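Long-range contacts in tail spike protein (Acinetobacter phage vB_AbaP_AS12, PDB 6EU4), which probably serves as the trimeric tailspike with which the phage recognises and degrades the capsular polysaccharide of Acinetobacter baumannii: residues I224-T229 with V246-S251; R61-S66 with N78-Q83; V518-Q523 with A539-S544. All coordinates share one frame; numbering follows the deposited sequence.

Contact 1. Residues I224-T229 with V246-S251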
loop_
_atom_site.group_PDB
_atom_site.type_symbol
_atom_site.label_atom_id
_atom_site.label_comp_id
_atom_site.label_asym_id
_atom_site.label_seq_id
_atom_site.Cartn_x
_atom_site.Cartn_y
_atom_site.Cartn_z
ATOM N N ILE A 224 -20.682 5.569 9.530
ATOM C CA ILE A 224 -21.131 6.584 10.473
ATOM C C ILE A 224 -20.875 7.945 9.856
ATOM O O ILE A 224 -19.756 8.241 9.422
ATOM C CB ILE A 224 -20.419 6.470 11.831
ATOM C CG1 ILE A 224 -20.834 5.175 12.524
ATOM C CG2 ILE A 224 -20.761 7.680 12.711
ATOM C CD1 ILE A 224 -19.999 4.849 13.720
ATOM N N LEU A 225 -21.901 8.780 9.853
ATOM C CA LEU A 225 -21.818 10.131 9.323
ATOM C C LEU A 225 -21.990 11.113 10.462
ATOM O O LEU A 225 -22.998 11.064 11.160
ATOM C CB LEU A 225 -22.918 10.381 8.298
ATOM C CG LEU A 225 -23.167 11.863 7.941
ATOM C CD1 LEU A 225 -21.977 12.454 7.203
ATOM C CD2 LEU A 225 -24.451 12.003 7.140
ATOM N N THR A 226 -21.048 12.022 10.641
ATOM C CA THR A 226 -21.278 13.176 11.500
ATOM C C THR A 226 -21.327 14.418 10.626
ATOM O O THR A 226 -20.515 14.577 9.713
ATOM C CB THR A 226 -20.208 13.323 12.608
ATOM O OG1 THR A 226 -18.953 13.754 12.067
ATOM C CG2 THR A 226 -20.001 12.019 13.339
ATOM N N LYS A 227 -22.294 15.282 10.896
ATOM C CA LYS A 227 -22.400 16.503 10.116
ATOM C C LYS A 227 -23.161 17.533 10.930
ATOM O O LYS A 227 -23.744 17.235 11.984
ATOM C CB LYS A 227 -23.055 16.257 8.751
ATOM C CG LYS A 227 -24.501 15.852 8.815
ATOM C CD LYS A 227 -25.122 15.715 7.411
ATOM C CE LYS A 227 -25.580 17.045 6.848
ATOM N NZ LYS A 227 -26.544 16.858 5.710
ATOM N N ASN A 228 -23.106 18.773 10.446
ATOM C CA ASN A 228 -23.581 19.918 11.206
ATOM C C ASN A 228 -22.849 20.009 12.541
ATOM O O ASN A 228 -23.465 20.238 13.575
ATOM C CB ASN A 228 -25.101 19.867 11.432
ATOM C CG ASN A 228 -25.879 20.054 10.149
ATOM O OD1 ASN A 228 -25.425 20.736 9.243
ATOM N ND2 ASN A 228 -27.038 19.423 10.054
ATOM N N THR A 229 -21.533 19.789 12.521
ATOM C CA THR A 229 -20.685 19.895 13.699
ATOM C C THR A 229 -19.631 20.974 13.513
ATOM O O THR A 229 -19.331 21.404 12.400
ATOM C CB THR A 229 -19.934 18.577 14.007
ATOM O OG1 THR A 229 -18.932 18.322 13.001
ATOM C CG2 THR A 229 -20.901 17.418 14.108
ATOM N N VAL A 246 -16.590 6.144 7.240
ATOM C CA VAL A 246 -16.908 7.162 8.231
ATOM C C VAL A 246 -16.687 8.517 7.583
ATOM O O VAL A 246 -15.622 8.782 7.001
ATOM C CB VAL A 246 -16.059 6.989 9.502
ATOM C CG1 VAL A 246 -16.302 8.130 10.476
ATOM C CG2 VAL A 246 -16.395 5.664 10.151
ATOM N N GLN A 247 -17.693 9.376 7.684
ATOM C CA GLN A 247 -17.637 10.709 7.116
ATOM C C GLN A 247 -17.736 11.697 8.263
ATOM O O GLN A 247 -18.641 11.584 9.101
ATOM C CB GLN A 247 -18.776 10.949 6.128
ATOM C CG GLN A 247 -18.858 12.392 5.651
ATOM C CD GLN A 247 -19.952 12.643 4.622
ATOM O OE1 GLN A 247 -20.637 11.728 4.171
ATOM N NE2 GLN A 247 -20.132 13.913 4.265
ATOM N N ALA A 248 -16.816 12.647 8.302
ATOM C CA ALA A 248 -16.847 13.710 9.296
ATOM C C ALA A 248 -16.945 15.045 8.564
ATOM O O ALA A 248 -15.966 15.526 7.977
ATOM C CB ALA A 248 -15.625 13.651 10.206
ATOM N N SER A 249 -18.142 15.619 8.598
ATOM C CA SER A 249 -18.406 16.927 8.020
ATOM C C SER A 249 -18.461 17.930 9.165
ATOM O O SER A 249 -19.297 17.810 10.061
ATOM C CB SER A 249 -19.705 16.910 7.216
ATOM O OG SER A 249 -19.654 15.921 6.189
ATOM N N ALA A 250 -17.546 18.892 9.150
ATOM C CA ALA A 250 -17.374 19.806 10.267
ATOM C C ALA A 250 -16.997 21.183 9.752
ATOM O O ALA A 250 -16.380 21.307 8.697
ATOM C CB ALA A 250 -16.273 19.323 11.207
ATOM N N SER A 251 -17.347 22.222 10.515
ATOM C CA SER A 251 -16.976 23.569 10.100
ATOM C C SER A 251 -15.530 23.921 10.432
ATOM O O SER A 251 -14.959 24.768 9.753
ATOM C CB SER A 251 -17.916 24.610 10.720
ATOM O OG SER A 251 -17.739 24.662 12.131
#

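Contact 2. Residues R61-S66 with N78-Q83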
loop_
_atom_site.group_PDB
_atom_site.type_symbol
_atom_site.label_atom_id
_atom_site.label_comp_id
_atom_site.label_asym_id
_atom_site.label_seq_id
_atom_site.Cartn_x
_atom_site.Cartn_y
_atom_site.Cartn_z
ATOM N N ARG A 61 -43.848 -9.297 28.264
ATOM C CA ARG A 61 -43.331 -9.076 29.605
ATOM C C ARG A 61 -43.821 -10.175 30.528
ATOM O O ARG A 61 -44.900 -10.745 30.331
ATOM C CB ARG A 61 -43.744 -7.710 30.145
ATOM C CG ARG A 61 -43.137 -6.576 29.337
ATOM C CD ARG A 61 -43.134 -5.260 30.058
ATOM N NE ARG A 61 -42.396 -4.262 29.281
ATOM C CZ ARG A 61 -41.282 -3.654 29.670
ATOM N NH1 ARG A 61 -40.729 -3.909 30.845
ATOM N NH2 ARG A 61 -40.716 -2.770 28.874
ATOM N N ILE A 62 -43.009 -10.473 31.535
ATOM C CA ILE A 62 -43.340 -11.467 32.548
ATOM C C ILE A 62 -43.291 -10.792 33.906
ATOM O O ILE A 62 -42.297 -10.138 34.246
ATOM C CB ILE A 62 -42.382 -12.669 32.506
ATOM C CG1 ILE A 62 -42.417 -13.321 31.122
ATOM C CG2 ILE A 62 -42.760 -13.672 33.594
ATOM C CD1 ILE A 62 -41.383 -14.433 30.929
ATOM N N TYR A 63 -44.344 -10.971 34.688
ATOM C CA TYR A 63 -44.425 -10.337 35.995
ATOM C C TYR A 63 -43.542 -11.064 37.005
ATOM O O TYR A 63 -43.649 -12.281 37.175
ATOM C CB TYR A 63 -45.874 -10.311 36.470
ATOM C CG TYR A 63 -46.048 -9.570 37.768
ATOM C CD1 TYR A 63 -45.674 -8.238 37.873
ATOM C CD2 TYR A 63 -46.580 -10.199 38.888
ATOM C CE1 TYR A 63 -45.824 -7.548 39.056
ATOM C CE2 TYR A 63 -46.737 -9.514 40.077
ATOM C CZ TYR A 63 -46.357 -8.188 40.151
ATOM O OH TYR A 63 -46.499 -7.496 41.320
ATOM N N VAL A 64 -42.647 -10.317 37.649
ATOM C CA VAL A 64 -41.771 -10.835 38.699
ATOM C C VAL A 64 -42.183 -10.144 39.997
ATOM O O VAL A 64 -41.743 -9.022 40.281
ATOM C CB VAL A 64 -40.292 -10.597 38.385
ATOM C CG1 VAL A 64 -39.413 -11.151 39.497
ATOM C CG2 VAL A 64 -39.919 -11.219 37.049
ATOM N N ALA A 65 -43.005 -10.832 40.801
ATOM C CA ALA A 65 -43.648 -10.197 41.953
ATOM C C ALA A 65 -42.635 -9.600 42.922
ATOM O O ALA A 65 -42.887 -8.548 43.523
ATOM C CB ALA A 65 -44.533 -11.204 42.683
ATOM N N SER A 66 -41.493 -10.262 43.110
ATOM C CA SER A 66 -40.489 -9.755 44.038
ATOM C C SER A 66 -39.876 -8.437 43.583
ATOM O O SER A 66 -39.142 -7.812 44.359
ATOM C CB SER A 66 -39.382 -10.793 44.225
ATOM O OG SER A 66 -38.673 -10.985 43.018
ATOM N N ASN A 78 -42.724 -1.827 37.038
ATOM C CA ASN A 78 -43.587 -2.314 38.116
ATOM C C ASN A 78 -43.565 -3.840 38.204
ATOM O O ASN A 78 -44.596 -4.493 38.393
ATOM C CB ASN A 78 -45.019 -1.800 37.945
ATOM C CG ASN A 78 -45.078 -0.302 37.706
ATOM O OD1 ASN A 78 -45.605 0.150 36.687
ATOM N ND2 ASN A 78 -44.522 0.475 38.630
ATOM N N GLY A 79 -42.369 -4.414 38.080
ATOM C CA GLY A 79 -42.190 -5.845 38.174
ATOM C C GLY A 79 -42.311 -6.591 36.862
ATOM O O GLY A 79 -41.963 -7.776 36.811
ATOM N N TRP A 80 -42.799 -5.941 35.806
ATOM C CA TRP A 80 -42.989 -6.580 34.509
ATOM C C TRP A 80 -41.680 -6.508 33.729
ATOM O O TRP A 80 -41.265 -5.430 33.280
ATOM C CB TRP A 80 -44.134 -5.913 33.753
ATOM C CG TRP A 80 -45.468 -6.212 34.358
ATOM C CD1 TRP A 80 -46.111 -5.489 35.319
ATOM C CD2 TRP A 80 -46.321 -7.321 34.049
ATOM N NE1 TRP A 80 -47.310 -6.076 35.626
ATOM C CE2 TRP A 80 -47.469 -7.199 34.857
ATOM C CE3 TRP A 80 -46.231 -8.398 33.165
ATOM C CZ2 TRP A 80 -48.510 -8.125 34.824
ATOM C CZ3 TRP A 80 -47.278 -9.319 33.125
ATOM C CH2 TRP A 80 -48.403 -9.168 33.947
ATOM N N VAL A 81 -41.041 -7.658 33.551
ATOM C CA VAL A 81 -39.711 -7.726 32.950
ATOM C C VAL A 81 -39.825 -7.946 31.449
ATOM O O VAL A 81 -40.554 -8.831 30.984
ATOM C CB VAL A 81 -38.876 -8.834 33.613
ATOM C CG1 VAL A 81 -37.520 -8.967 32.939
ATOM C CG2 VAL A 81 -38.694 -8.512 35.086
ATOM N N LEU A 82 -39.077 -7.152 30.687
ATOM C CA LEU A 82 -39.126 -7.232 29.235
ATOM C C LEU A 82 -38.472 -8.513 28.731
ATOM O O LEU A 82 -37.349 -8.844 29.113
ATOM C CB LEU A 82 -38.428 -6.022 28.625
ATOM C CG LEU A 82 -38.462 -5.945 27.095
ATOM C CD1 LEU A 82 -39.904 -5.894 26.576
ATOM C CD2 LEU A 82 -37.675 -4.730 26.629
ATOM N N GLN A 83 -39.168 -9.220 27.853
ATOM C CA GLN A 83 -38.635 -10.427 27.229
ATOM C C GLN A 83 -37.858 -10.004 25.990
ATOM O O GLN A 83 -38.448 -9.561 25.005
ATOM C CB GLN A 83 -39.763 -11.392 26.874
ATOM C CG GLN A 83 -40.444 -11.982 28.071
ATOM C CD GLN A 83 -39.522 -12.905 28.817
ATOM O OE1 GLN A 83 -38.811 -12.479 29.732
ATOM N NE2 GLN A 83 -39.506 -14.184 28.414
#

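Contact 3. Residues V518-Q523 with A539-S544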
loop_
_atom_site.group_PDB
_atom_site.type_symbol
_atom_site.label_atom_id
_atom_site.label_comp_id
_atom_site.label_asym_id
_atom_site.label_seq_id
_atom_site.Cartn_x
_atom_site.Cartn_y
_atom_site.Cartn_z
ATOM N N VAL A 518 34.221 24.723 -33.848
ATOM C CA VAL A 518 34.167 23.272 -34.003
ATOM C C VAL A 518 33.306 22.719 -32.875
ATOM O O VAL A 518 33.202 23.346 -31.814
ATOM C CB VAL A 518 35.565 22.633 -33.980
ATOM C CG1 VAL A 518 36.375 23.065 -35.192
ATOM C CG2 VAL A 518 36.297 22.982 -32.690
ATOM N N PRO A 519 32.672 21.566 -33.059
ATOM C CA PRO A 519 31.891 20.963 -31.973
ATOM C C PRO A 519 32.804 20.387 -30.903
ATOM O O PRO A 519 33.969 20.081 -31.163
ATOM C CB PRO A 519 31.096 19.863 -32.680
ATOM C CG PRO A 519 31.936 19.500 -33.855
ATOM C CD PRO A 519 32.633 20.766 -34.294
ATOM N N TYR A 520 32.248 20.213 -29.696
ATOM C CA TYR A 520 33.015 19.757 -28.538
ATOM C C TYR A 520 32.305 18.677 -27.738
ATOM O O TYR A 520 31.075 18.651 -27.629
ATOM C CB TYR A 520 33.297 20.887 -27.541
ATOM C CG TYR A 520 34.424 21.815 -27.903
ATOM C CD1 TYR A 520 34.252 22.816 -28.849
ATOM C CD2 TYR A 520 35.654 21.717 -27.266
ATOM C CE1 TYR A 520 35.281 23.683 -29.162
ATOM C CE2 TYR A 520 36.681 22.577 -27.568
ATOM C CZ TYR A 520 36.500 23.554 -28.515
ATOM O OH TYR A 520 37.532 24.412 -28.832
ATOM N N LEU A 521 33.112 17.796 -27.161
ATOM C CA LEU A 521 32.785 17.094 -25.931
ATOM C C LEU A 521 33.686 17.644 -24.838
ATOM O O LEU A 521 34.873 17.883 -25.075
ATOM C CB LEU A 521 32.997 15.588 -26.076
ATOM C CG LEU A 521 31.972 14.856 -26.934
ATOM C CD1 LEU A 521 32.439 13.447 -27.255
ATOM C CD2 LEU A 521 30.645 14.817 -26.192
ATOM N N VAL A 522 33.116 17.861 -23.653
ATOM C CA VAL A 522 33.848 18.392 -22.508
ATOM C C VAL A 522 33.524 17.534 -21.295
ATOM O O VAL A 522 32.349 17.291 -20.992
ATOM C CB VAL A 522 33.491 19.864 -22.223
ATOM C CG1 VAL A 522 34.268 20.373 -20.998
ATOM C CG2 VAL A 522 33.754 20.748 -23.450
ATOM N N GLN A 523 34.556 17.058 -20.616
ATOM C CA GLN A 523 34.404 16.463 -19.301
ATOM C C GLN A 523 34.710 17.551 -18.286
ATOM O O GLN A 523 35.823 18.081 -18.272
ATOM C CB GLN A 523 35.347 15.284 -19.100
ATOM C CG GLN A 523 35.398 14.764 -17.647
ATOM C CD GLN A 523 34.173 13.933 -17.300
ATOM O OE1 GLN A 523 33.898 12.908 -17.927
ATOM N NE2 GLN A 523 33.419 14.379 -16.304
ATOM N N ALA A 539 38.657 19.230 -22.695
ATOM C CA ALA A 539 37.872 19.591 -23.873
ATOM C C ALA A 539 38.436 18.921 -25.116
ATOM O O ALA A 539 39.648 18.983 -25.372
ATOM C CB ALA A 539 37.837 21.105 -24.076
ATOM N N PHE A 540 37.538 18.274 -25.881
ATOM C CA PHE A 540 37.835 17.701 -27.186
ATOM C C PHE A 540 37.249 18.623 -28.250
ATOM O O PHE A 540 36.026 18.683 -28.416
ATOM C CB PHE A 540 37.234 16.304 -27.323
ATOM C CG PHE A 540 37.803 15.293 -26.370
ATOM C CD1 PHE A 540 38.934 14.571 -26.717
ATOM C CD2 PHE A 540 37.203 15.040 -25.148
ATOM C CE1 PHE A 540 39.470 13.630 -25.858
ATOM C CE2 PHE A 540 37.742 14.085 -24.283
ATOM C CZ PHE A 540 38.867 13.381 -24.643
ATOM N N ALA A 541 38.114 19.358 -28.943
ATOM C CA ALA A 541 37.711 20.176 -30.086
ATOM C C ALA A 541 37.713 19.284 -31.318
ATOM O O ALA A 541 38.768 19.007 -31.889
ATOM C CB ALA A 541 38.652 21.363 -30.251
ATOM N N ILE A 542 36.525 18.863 -31.759
ATOM C CA ILE A 542 36.374 17.742 -32.686
ATOM C C ILE A 542 36.205 18.277 -34.107
ATOM O O ILE A 542 35.188 18.895 -34.435
ATOM C CB ILE A 542 35.191 16.851 -32.286
ATOM C CG1 ILE A 542 35.383 16.307 -30.864
ATOM C CG2 ILE A 542 35.009 15.711 -33.299
ATOM C CD1 ILE A 542 34.196 15.565 -30.331
ATOM N N SER A 543 37.188 18.005 -34.968
ATOM C CA SER A 543 37.074 18.215 -36.402
ATOM C C SER A 543 36.766 16.872 -37.071
ATOM O O SER A 543 36.680 15.830 -36.418
ATOM C CB SER A 543 38.348 18.860 -36.966
ATOM O OG SER A 543 38.541 20.167 -36.430
ATOM N N SER A 544 36.606 16.891 -38.395
ATOM C CA SER A 544 36.062 15.717 -39.074
ATOM C C SER A 544 37.015 14.529 -39.010
ATOM O O SER A 544 36.561 13.380 -39.002
ATOM C CB SER A 544 35.733 16.044 -40.531
ATOM O OG SER A 544 36.901 16.383 -41.240
#

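Contact 1. Residues I224-T229 with V246-S251
Ser-249 O accepts a hydrogen bond from Thr-229 OG1 (3.0 Å) and a weaker CA-H...O contact from Lys-227 CA (3.4 Å). At the corner between these two donors, Asn-228 N stays 3.9 Å from that oxygen; the bond comes from Thr-229 OG1, which chi1 (69°) sets between the backbone N and the carbonyl carbon. Before the corner the ladder is regular. Gln-247 N binds Ile-224 O, Thr-226 N binds Gln-247 O, and Ser-249 N reaches Thr-226 O at 2.8 Å; beyond it Ser-251 N meets Thr-229 O. On the face bearing Leu-225 and Gln-247 the two side chains run side by side, Leu-225 CD1 lying 3.3 Å from Gln-247 CD. The glutamine chain is extended, and Leu-225 CD1 packs along it from CB to the amide. On the other face Thr-226 sits beside Ala-248. Strand 196-200 flanks 224-229 and strand 277-279 flanks 246-251, each in parallel. Such stacking of successive parallel strands is characteristic of the right-handed parallel beta-helix of phage tailspikes.

Contact 2. Residues R61-S66 with N78-Q83
Two antiparallel neighbours of the small N-terminal mixed sheet meet here, strand 59-63 against strand 80-82, with strand 37-40 on the far side of the former and strand 76-77 beside the latter. Ile-62 and Val-81 form the hydrogen-bonded pair: Val-81 N to Ile-62 O is 2.9 Å and almost straight, and Ile-62 N returns a bond to Val-81 O. Val-64 N extends the ladder to Gly-79 O at 2.8 Å. Gly-79, with positive phi and no side chain, lies close beside the Tyr-63 ring. On the face carrying Arg-61, Tyr-63, Trp-80 and Leu-82, Tyr-63 CB stands over the indole, 3.5 Å from the centroid of the six-membered ring and almost on its normal, a CH-pi contact. With CG opposite the backbone N (chi1 -175°), Tyr-63 CD1 also lies over the indole face, and the phenol meets the five-membered ring obliquely, planes 40° apart. Asn-78 O lies at the phenol's edge. Leu-82 CB lies over one face of the Arg-61 guanidinium, toward its rim; the NH2 of that group also binds Phe-74 O. On the other side of the sheet Val-64 CG2 touches Val-81 CG2 at 3.6 Å, and Ile-62 meets the Gln-83 side chain. Here Val-64 packs on Phe-49 and Val-81 on Ala-52 of the second subunit, and Gln-83 NE2 is bonded to Tyr-39 OH of that subunit. The extended Arg-61 chain finally brings NH1 to Trp-80 O at 2.9 Å, the oxygen lying in the guanidinium plane while NH1 stands 32° out of the carbonyl plane.

Contact 3. Residues V518-Q523 with A539-S544
The Tyr-520 ring has Ala-541 CA over one face, 3.9 Å from the ring centroid and 20° off the normal, and Ala-539 CB at its edge. Ala-541 CB adds a 3.5 Å contact to Tyr-520 CZ; the alanine side chains are small, consistent with the close approach of the phenol. With CG opposite the carbonyl carbon (chi1 -79°), the ring leans over the opposing strand; its OH is anchored by Ser-515 O, and Phe-513 meets it at an angle. The Phe-540 ring, on the other side of the sheet, has Leu-521 O at its edge and meets Trp-525 of the third subunit. Leu-521 and Phe-540 form the hydrogen-bonded pair of this antiparallel hairpin. Phe-540 N to Leu-521 O is short, at 2.8 Å and nearly straight, whereas Leu-521 N to Phe-540 O is longer, at 3.3 Å, and bent to 142°, although it falls on a lone pair. Ile-542 N then binds Pro-519 O at 2.9 Å. Beside Phe-540, Ile-542 CD1 packs on Leu-521 CG, while Val-518 CG2 reaches Ala-541 CB on the tyrosine side. Backbone groups alternate between partners in the hairpin and partners in strands 496-501 and 547-554, and the side chains are mostly apolar, which suits a sheet with one face against its own subunit's loops and the other against a neighbouring chain.

In the fold
Along the chain the three contacts follow in series: contact 2 closes first, then contact 1, then contact 3. They share no sheet. Contact 2 belongs to the five-stranded N-terminal sheet, contact 1 to the long run of parallel strands in the middle, and contact 3 to the six-stranded sheet formed by residues 474-565. Centres of contacts 1 and 2 are about 41 Å apart, those of 1 and 3 about 68 Å, and those of 2 and 3, on opposite sides of the chain's centre, about 104 Å. The spike is therefore elongated: the parallel beta-helix lies between a smaller sheet near the N-terminus and a six-stranded sheet further along, and both outer contacts touch neighbouring subunits of the trimer.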